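Local structure of ribonucleoside-diphosphate reductase subunit beta (Clostridium botulinum, 6ZJK) at residues Y56-D61 with A124-L129; N113-S118 with I132-E137. The protein is the di-iron R2 subunit of a ribonucleotide reductase and probably provides the radical with which the partner subunit turns ribonucleotides into deoxyribonucleotides. All blocks are in the same frame, centred on the assembly; numbering follows the deposited sequence.

Contact 1: Y56-D61 with A124-L129; sequences YSWASD and AEVSSL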
ATOM      1  N   TYR A  56       5.764 -19.681   0.300  1.00 41.26           N
ATOM      2  CA  TYR A  56       4.495 -19.841  -0.423  1.00 44.26           C
ATOM      3  C   TYR A  56       4.734 -19.528  -1.895  1.00 42.68           C
ATOM      4  O   TYR A  56       4.667 -18.373  -2.332  1.00 40.11           O
ATOM      5  CB  TYR A  56       3.402 -18.967   0.195  1.00 41.71           C
ATOM      6  CG  TYR A  56       3.229 -19.278   1.662  1.00 43.19           C
ATOM      7  CD1 TYR A  56       2.760 -20.517   2.064  1.00 38.53           C
ATOM      8  CD2 TYR A  56       3.611 -18.368   2.640  1.00 40.75           C
ATOM      9  CE1 TYR A  56       2.633 -20.835   3.390  1.00 38.13           C
ATOM     10  CE2 TYR A  56       3.500 -18.679   3.978  1.00 42.66           C
ATOM     11  CZ  TYR A  56       3.014 -19.920   4.346  1.00 44.16           C
ATOM     12  OH  TYR A  56       2.891 -20.251   5.680  1.00 47.71           O
ATOM     13  N   SER A  57       4.942 -20.592  -2.660  1.00 39.26           N
ATOM     14  CA  SER A  57       5.323 -20.410  -4.057  1.00 48.14           C
ATOM     15  C   SER A  57       4.216 -19.720  -4.860  1.00 43.07           C
ATOM     16  O   SER A  57       4.498 -18.913  -5.757  1.00 45.38           O
ATOM     17  CB  SER A  57       5.677 -21.784  -4.644  1.00 53.14           C
ATOM     18  OG  SER A  57       6.647 -21.704  -5.670  1.00 63.30           O
ATOM     19  N   TRP A  58       2.942 -19.873  -4.481  1.00 39.57           N
ATOM     20  CA  TRP A  58       1.874 -19.200  -5.209  1.00 39.86           C
ATOM     21  C   TRP A  58       1.974 -17.681  -5.132  1.00 43.47           C
ATOM     22  O   TRP A  58       1.387 -16.998  -5.975  1.00 40.09           O
ATOM     23  CB  TRP A  58       0.506 -19.680  -4.708  1.00 43.17           C
ATOM     24  CG  TRP A  58       0.340 -19.693  -3.219  1.00 40.26           C
ATOM     25  CD1 TRP A  58       0.458 -20.788  -2.372  1.00 38.07           C
ATOM     26  CD2 TRP A  58      -0.004 -18.581  -2.392  1.00 39.65           C
ATOM     27  NE1 TRP A  58       0.220 -20.395  -1.071  1.00 39.61           N
ATOM     28  CE2 TRP A  58      -0.064 -19.048  -1.059  1.00 39.01           C
ATOM     29  CE3 TRP A  58      -0.276 -17.229  -2.648  1.00 38.46           C
ATOM     30  CZ2 TRP A  58      -0.385 -18.203   0.005  1.00 41.59           C
ATOM     31  CZ3 TRP A  58      -0.582 -16.396  -1.587  1.00 37.95           C
ATOM     32  CH2 TRP A  58      -0.643 -16.876  -0.288  1.00 41.42           C
ATOM     33  N   ALA A  59       2.675 -17.149  -4.156  1.00 41.52           N
ATOM     34  CA  ALA A  59       2.865 -15.720  -4.019  1.00 40.28           C
ATOM     35  C   ALA A  59       3.500 -15.073  -5.232  1.00 45.42           C
ATOM     36  O   ALA A  59       3.127 -14.025  -5.628  1.00 42.49           O
ATOM     37  CB  ALA A  59       3.657 -15.423  -2.801  1.00 40.07           C
ATOM     38  N   SER A  60       4.433 -15.733  -5.851  1.00 36.75           N
ATOM     39  CA  SER A  60       5.099 -15.207  -7.000  1.00 42.50           C
ATOM     40  C   SER A  60       4.218 -14.872  -8.136  1.00 42.86           C
ATOM     41  O   SER A  60       4.326 -13.825  -8.668  1.00 42.53           O
ATOM     42  CB  SER A  60       6.183 -16.156  -7.487  1.00 44.94           C
ATOM     43  OG  SER A  60       7.037 -16.482  -6.458  1.00 44.03           O
ATOM     44  N   ASP A  61       3.373 -15.789  -8.554  1.00 42.45           N
ATOM     45  CA  ASP A  61       2.492 -15.495  -9.649  1.00 47.47           C
ATOM     46  C   ASP A  61       1.450 -14.432  -9.321  1.00 38.86           C
ATOM     47  O   ASP A  61       1.105 -13.713 -10.148  1.00 39.08           O
ATOM     48  CB  ASP A  61       1.833 -16.739 -10.177  1.00 48.16           C
ATOM     49  CG  ASP A  61       2.825 -17.764 -10.588  1.00 63.88           C
ATOM     50  OD1 ASP A  61       3.371 -17.589 -11.657  1.00 69.89           O
ATOM     51  OD2 ASP A  61       3.090 -18.709  -9.822  1.00 60.99           O
ATOM     52  N   ALA A 124       6.824 -12.399   4.683  1.00 38.54           N
ATOM     53  CA  ALA A 124       6.977 -11.133   3.968  1.00 42.04           C
ATOM     54  C   ALA A 124       6.383 -11.193   2.568  1.00 38.62           C
ATOM     55  O   ALA A 124       5.870 -10.185   2.069  1.00 37.01           O
ATOM     56  CB  ALA A 124       8.454 -10.741   3.880  1.00 38.10           C
ATOM     57  N   GLU A 125       6.433 -12.351   1.919  1.00 38.10           N
ATOM     58  CA  GLU A 125       5.895 -12.424   0.567  1.00 43.11           C
ATOM     59  C   GLU A 125       4.374 -12.272   0.568  1.00 44.44           C
ATOM     60  O   GLU A 125       3.809 -11.772  -0.412  1.00 40.57           O
ATOM     61  CB  GLU A 125       6.310 -13.739  -0.115  1.00 39.44           C
ATOM     62  CG  GLU A 125       5.717 -15.026   0.505  1.00 36.94           C
ATOM     63  CD  GLU A 125       6.623 -15.672   1.551  1.00 47.22           C
ATOM     64  OE1 GLU A 125       7.295 -14.937   2.309  1.00 42.88           O
ATOM     65  OE2 GLU A 125       6.659 -16.926   1.625  1.00 44.29           O
ATOM     66  N   VAL A 126       3.699 -12.639   1.667  1.00 36.88           N
ATOM     67  CA  VAL A 126       2.265 -12.398   1.801  1.00 39.00           C
ATOM     68  C   VAL A 126       1.978 -10.937   2.159  1.00 37.02           C
ATOM     69  O   VAL A 126       0.975 -10.367   1.711  1.00 41.16           O
ATOM     70  CB  VAL A 126       1.639 -13.367   2.828  1.00 39.28           C
ATOM     71  CG1 VAL A 126       0.100 -13.061   3.031  1.00 35.36           C
ATOM     72  CG2 VAL A 126       1.836 -14.818   2.384  1.00 36.04           C
ATOM     73  N   SER A 127       2.794 -10.357   3.048  1.00 41.26           N
ATOM     74  CA  SER A 127       2.651  -8.931   3.372  1.00 40.49           C
ATOM     75  C   SER A 127       2.843  -8.033   2.151  1.00 41.55           C
ATOM     76  O   SER A 127       2.176  -6.999   2.025  1.00 41.12           O
ATOM     77  CB  SER A 127       3.616  -8.541   4.482  1.00 44.36           C
ATOM     78  OG  SER A 127       3.089  -8.979   5.723  1.00 47.98           O
ATOM     79  N   SER A 128       3.785  -8.373   1.276  1.00 35.88           N
ATOM     80  CA  SER A 128       3.893  -7.633   0.025  1.00 39.51           C
ATOM     81  C   SER A 128       2.574  -7.641  -0.730  1.00 36.97           C
ATOM     82  O   SER A 128       2.131  -6.608  -1.235  1.00 36.49           O
ATOM     83  CB  SER A 128       4.993  -8.209  -0.844  1.00 39.25           C
ATOM     84  OG  SER A 128       6.238  -7.998  -0.218  1.00 45.87           O
ATOM     85  N   LEU A 129       1.919  -8.773  -0.832  1.00 39.91           N
ATOM     86  CA  LEU A 129       0.686  -8.842  -1.586  1.00 36.48           C
ATOM     87  C   LEU A 129      -0.432  -8.062  -0.942  1.00 36.96           C
ATOM     88  O   LEU A 129      -1.189  -7.472  -1.589  1.00 36.25           O
ATOM     89  CB  LEU A 129       0.278 -10.272  -1.891  1.00 37.49           C
ATOM     90  CG  LEU A 129       1.173 -11.240  -2.659  1.00 38.99           C
ATOM     91  CD1 LEU A 129       0.725 -12.668  -2.565  1.00 35.05           C
ATOM     92  CD2 LEU A 129       1.418 -10.881  -4.072  1.00 37.14           C
TER

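Contact 2: N113-S118 with I132-E137; sequences NLPNIS and IQTFQE. With FE (Fe (III) ion), chain G; FE (Fe (III) ion), chain H.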
ATOM      1  N   ASN A 113      -8.170  -1.119   7.222  1.00 42.86           N
ATOM      2  CA  ASN A 113      -8.002  -2.352   7.951  1.00 47.72           C
ATOM      3  C   ASN A 113      -6.903  -3.299   7.484  1.00 53.23           C
ATOM      4  O   ASN A 113      -6.332  -3.948   8.279  1.00 45.72           O
ATOM      5  CB  ASN A 113      -9.286  -3.133   7.974  1.00 52.77           C
ATOM      6  CG  ASN A 113      -9.243  -4.284   8.909  1.00 54.02           C
ATOM      7  OD1 ASN A 113      -9.004  -4.116  10.077  1.00 55.85           O
ATOM      8  ND2 ASN A 113      -9.489  -5.443   8.408  1.00 48.24           N
ATOM      9  N   LEU A 114      -6.694  -3.406   6.196  1.00 46.77           N
ATOM     10  CA  LEU A 114      -5.672  -4.264   5.658  1.00 47.97           C
ATOM     11  C   LEU A 114      -4.296  -4.129   6.330  1.00 46.75           C
ATOM     12  O   LEU A 114      -3.666  -5.107   6.574  1.00 47.39           O
ATOM     13  CB  LEU A 114      -5.556  -4.073   4.165  1.00 40.36           C
ATOM     14  CG  LEU A 114      -6.702  -4.679   3.405  1.00 47.27           C
ATOM     15  CD1 LEU A 114      -6.593  -4.503   1.932  1.00 42.72           C
ATOM     16  CD2 LEU A 114      -6.862  -6.121   3.778  1.00 48.22           C
ATOM     17  N   PRO A 115      -3.877  -2.915   6.635  1.00 46.58           N
ATOM     18  CA  PRO A 115      -2.577  -2.823   7.269  1.00 47.51           C
ATOM     19  C   PRO A 115      -2.565  -3.338   8.662  1.00 58.40           C
ATOM     20  O   PRO A 115      -1.535  -3.546   9.212  1.00 57.19           O
ATOM     21  CB  PRO A 115      -2.306  -1.355   7.295  1.00 47.50           C
ATOM     22  CG  PRO A 115      -3.081  -0.807   6.215  1.00 47.79           C
ATOM     23  CD  PRO A 115      -4.249  -1.669   5.979  1.00 47.07           C
ATOM     24  N   ASN A 116      -3.725  -3.532   9.236  1.00 51.87           N
ATOM     25  CA  ASN A 116      -3.787  -4.025  10.576  1.00 56.07           C
ATOM     26  C   ASN A 116      -3.712  -5.520  10.585  1.00 53.82           C
ATOM     27  O   ASN A 116      -3.320  -6.126  11.545  1.00 54.35           O
ATOM     28  CB  ASN A 116      -5.078  -3.579  11.207  1.00 56.55           C
ATOM     29  CG  ASN A 116      -4.950  -2.258  11.865  1.00 68.61           C
ATOM     30  OD1 ASN A 116      -4.426  -1.323  11.300  1.00 70.74           O
ATOM     31  ND2 ASN A 116      -5.438  -2.175  13.075  1.00 77.45           N
ATOM     32  N   ILE A 117      -4.095  -6.105   9.497  1.00 46.71           N
ATOM     33  CA  ILE A 117      -4.028  -7.487   9.402  1.00 52.85           C
ATOM     34  C   ILE A 117      -2.611  -7.780   9.034  1.00 53.38           C
ATOM     35  O   ILE A 117      -1.982  -8.573   9.649  1.00 55.34           O
ATOM     36  CB  ILE A 117      -4.986  -7.963   8.349  1.00 50.99           C
ATOM     37  CG1 ILE A 117      -6.344  -8.112   8.977  1.00 54.46           C
ATOM     38  CG2 ILE A 117      -4.540  -9.267   7.770  1.00 43.47           C
ATOM     39  CD1 ILE A 117      -7.419  -8.354   7.986  1.00 51.86           C
ATOM     40  N   SER A 118      -2.135  -7.104   8.017  1.00 49.23           N
ATOM     41  CA  SER A 118      -0.795  -7.281   7.527  1.00 48.31           C
ATOM     42  C   SER A 118       0.333  -7.188   8.514  1.00 53.14           C
ATOM     43  O   SER A 118       1.279  -7.849   8.390  1.00 50.70           O
ATOM     44  CB  SER A 118      -0.557  -6.305   6.431  1.00 49.50           C
ATOM     45  OG  SER A 118       0.627  -6.566   5.808  1.00 50.91           O
ATOM     46  N   ILE A 132       0.003  -4.453  -1.831  1.00 36.52           N
ATOM     47  CA  ILE A 132      -0.430  -4.153  -3.154  1.00 36.11           C
ATOM     48  C   ILE A 132      -1.966  -4.075  -3.159  1.00 44.44           C
ATOM     49  O   ILE A 132      -2.540  -3.288  -3.825  1.00 40.21           O
ATOM     50  CB  ILE A 132       0.006  -5.205  -4.134  1.00 36.32           C
ATOM     51  CG1 ILE A 132       1.523  -5.320  -4.177  1.00 42.61           C
ATOM     52  CG2 ILE A 132      -0.479  -4.903  -5.505  1.00 37.33           C
ATOM     53  CD1 ILE A 132       2.039  -6.402  -5.087  1.00 42.34           C
ATOM     54  N   GLN A 133      -2.602  -4.924  -2.376  1.00 36.22           N
ATOM     55  CA  GLN A 133      -4.028  -4.934  -2.294  1.00 38.12           C
ATOM     56  C   GLN A 133      -4.476  -3.604  -1.761  1.00 39.50           C
ATOM     57  O   GLN A 133      -5.329  -3.038  -2.313  1.00 39.07           O
ATOM     58  CB  GLN A 133      -4.554  -6.054  -1.413  1.00 35.39           C
ATOM     59  CG  GLN A 133      -6.046  -6.202  -1.376  1.00 33.84           C
ATOM     60  CD  GLN A 133      -6.564  -7.315  -0.494  1.00 45.18           C
ATOM     61  OE1 GLN A 133      -5.853  -8.173  -0.020  1.00 39.44           O
ATOM     62  NE2 GLN A 133      -7.846  -7.291  -0.281  1.00 45.10           N
ATOM     63  N   THR A 134      -3.885  -3.145  -0.677  1.00 36.93           N
ATOM     64  CA  THR A 134      -4.273  -1.870  -0.073  1.00 36.82           C
ATOM     65  C   THR A 134      -4.196  -0.722  -1.078  1.00 41.91           C
ATOM     66  O   THR A 134      -5.092   0.138  -1.130  1.00 36.92           O
ATOM     67  CB  THR A 134      -3.383  -1.569   1.128  1.00 39.86           C
ATOM     68  OG1 THR A 134      -3.544  -2.596   2.106  1.00 37.57           O
ATOM     69  CG2 THR A 134      -3.745  -0.241   1.746  1.00 38.31           C
ATOM     70  N   PHE A 135      -3.126  -0.695  -1.869  1.00 38.69           N
ATOM     71  CA  PHE A 135      -2.958   0.296  -2.925  1.00 35.40           C
ATOM     72  C   PHE A 135      -4.103   0.229  -3.936  1.00 37.13           C
ATOM     73  O   PHE A 135      -4.639   1.266  -4.342  1.00 38.06           O
ATOM     74  CB  PHE A 135      -1.596   0.050  -3.579  1.00 36.96           C
ATOM     75  CG  PHE A 135      -1.459   0.574  -4.967  1.00 40.77           C
ATOM     76  CD1 PHE A 135      -1.142   1.910  -5.195  1.00 44.15           C
ATOM     77  CD2 PHE A 135      -1.583  -0.275  -6.053  1.00 42.14           C
ATOM     78  CE1 PHE A 135      -0.971   2.391  -6.484  1.00 41.44           C
ATOM     79  CE2 PHE A 135      -1.425   0.196  -7.350  1.00 46.01           C
ATOM     80  CZ  PHE A 135      -1.117   1.533  -7.566  1.00 47.45           C
ATOM     81  N   GLN A 136      -4.516  -0.983  -4.323  1.00 34.67           N
ATOM     82  CA  GLN A 136      -5.619  -1.161  -5.275  1.00 35.26           C
ATOM     83  C   GLN A 136      -6.946  -0.697  -4.701  1.00 35.05           C
ATOM     84  O   GLN A 136      -7.791  -0.188  -5.448  1.00 34.51           O
ATOM     85  CB  GLN A 136      -5.748  -2.634  -5.716  1.00 35.24           C
ATOM     86  CG  GLN A 136      -4.594  -3.100  -6.601  1.00 36.11           C
ATOM     87  CD  GLN A 136      -4.681  -4.524  -7.088  1.00 37.84           C
ATOM     88  OE1 GLN A 136      -5.547  -5.307  -6.660  1.00 35.91           O
ATOM     89  NE2 GLN A 136      -3.783  -4.875  -8.015  1.00 37.85           N
ATOM     90  N   GLU A 137      -7.149  -0.842  -3.418  1.00 36.20           N
ATOM     91  CA  GLU A 137      -8.339  -0.397  -2.773  1.00 35.29           C
ATOM     92  C   GLU A 137      -8.394   1.156  -2.771  1.00 41.40           C
ATOM     93  O   GLU A 137      -9.433   1.711  -2.940  1.00 36.48           O
ATOM     94  CB  GLU A 137      -8.475  -0.940  -1.370  1.00 36.15           C
ATOM     95  CG  GLU A 137      -8.502  -2.445  -1.145  1.00 35.89           C
ATOM     96  CD  GLU A 137      -9.484  -3.283  -1.947  1.00 43.68           C
ATOM     97  OE1 GLU A 137      -9.931  -2.905  -2.971  1.00 43.50           O
ATOM     98  OE2 GLU A 137      -9.779  -4.395  -1.552  1.00 44.47           O
TER
HETATM   99 FE    FE G 403     -10.968  -5.785  -2.755  1.00 43.13          FE
HETATM  100 FE    FE H 404     -11.930  -2.855  -3.886  0.76 48.13          FE
HETATM  101  O   HOH W   1     -11.216  -4.993  -4.748  0.70 38.53           O

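Contact 1: Y56-D61 with A124-L129
Ala59, Tyr56 and Trp58 meet Glu125, Val126 and Leu129 where the loop leading into helix 58-68 and that helix's first turn pack on the first turns of helix 124-151, within the all-helical fold of the R2 family. The polar part rests on one carboxylate. Glu125 OE2 accepts the backbone N-H of Tyr56 at 3.2 Å on its anti lone pair, in a nearly straight bond (172° at the hydrogen), and also takes the backbone N of Lys55, so one oxygen grips two successive peptide groups of the loop. Thr37 holds the other oxygen, OE1. The chain of Glu125 bends at its second torsion (chi2 -93°), which swings the carboxylate round toward the loop while CG stays 3.9 Å from Ala59 CB. Beside this bond the Tyr56 ring crosses Glu125 at about a right angle, its plane turned 45° from the carboxylate.

The apolar part lies alongside. Val126 CG2 rests against both aromatic residues, 4.0 Å from Tyr56 CD2 and 4.2 Å from Trp58 CH2. Tyr56 CB in turn sits over one face of the indole, toward its rim. Trp58 points NE1 to Glu251 of helix 225-255, which covers this side of the contact and also touches Val126 and Leu129. One helical turn beyond Glu125, Leu129 sets both methyls against Ala59, CD2 3.9 Å from its O and CD1 4.0 Å from its CB, and CD1 also reaches Trp58 CZ3 at 4.1 Å.

Contact 2: N113-S118 with I132-E137
Leu114 turns CG anti to its own carbonyl carbon (chi1 -73°) and carries an extended end toward helix 124-151, where Thr134, Gln133 and Glu137 receive it. Glu137 instead folds at its second torsion (chi2 -52°), curling its carboxylate off the helix toward the two irons. The two short helical pieces run antiparallel, 175° between their directions, with axes 9.8 Å apart.

Leucine and threonine slide past each other in opposite directions. Thr134 OG1 lies only 3.2 Å from Leu114 CB, a tight approach, and close to CD1 as well. This hydroxyl is satisfied within its own helix by the carbonyl of Leu130, so it presents an already bonded oxygen to the hydrocarbon. Pro115 CD makes a looser contact with the same hydroxyl, 4.0 Å from Thr134 OG1. As proline lacks an N-H, it helps account for the kink in helix 90-118 here.

Gln133 runs out extended and crosses Leu114 at about a right angle. Leu114 CD1 rests above the plane of its amide, 3.7 Å from CD, while Glu204 and His241, both iron ligands, are among the residues packed around the glutamine. The same methyl approaches Glu137 CG at 4.2 Å, placing the leucine just behind the metal site.

Glu137 spans the metals: OE2 binds the chain G iron at 2.2 Å and OE1 the chain H iron at 2.2 Å, and a water also bridges them. Asp107 and His140 complete the protein ligands of the chain H iron; Glu204, Glu238 and His241 complete those of its partner. Carboxylate-bridged irons within a helical bundle are the hallmark of the ferritin-like di-iron fold, and of the R2 metal site in particular.

Overall arrangement
Contacts 1 and 2 use successive parts of helix 124-151, and their centres lie 14 Å apart. The segments alternate along the chain, and the two touch where Ser127 OG packs against Ser118 O at 3.4 Å. Contact 2 carries the bridging ligand itself, with the two irons 3.3 Å apart, FE to FE, whereas the side chain of Leu129 in contact 1 remains about 12 Å from an iron. Helix 225-255, which supplies Glu238 and His241, lies against both: Leu244 meets Leu129 and Gln133. The shared helix also faces the second subunit, where Ser128 hydrogen-bonds to Glu138 of the second subunit and the Phe135 ring stacks on Phe135 of that subunit.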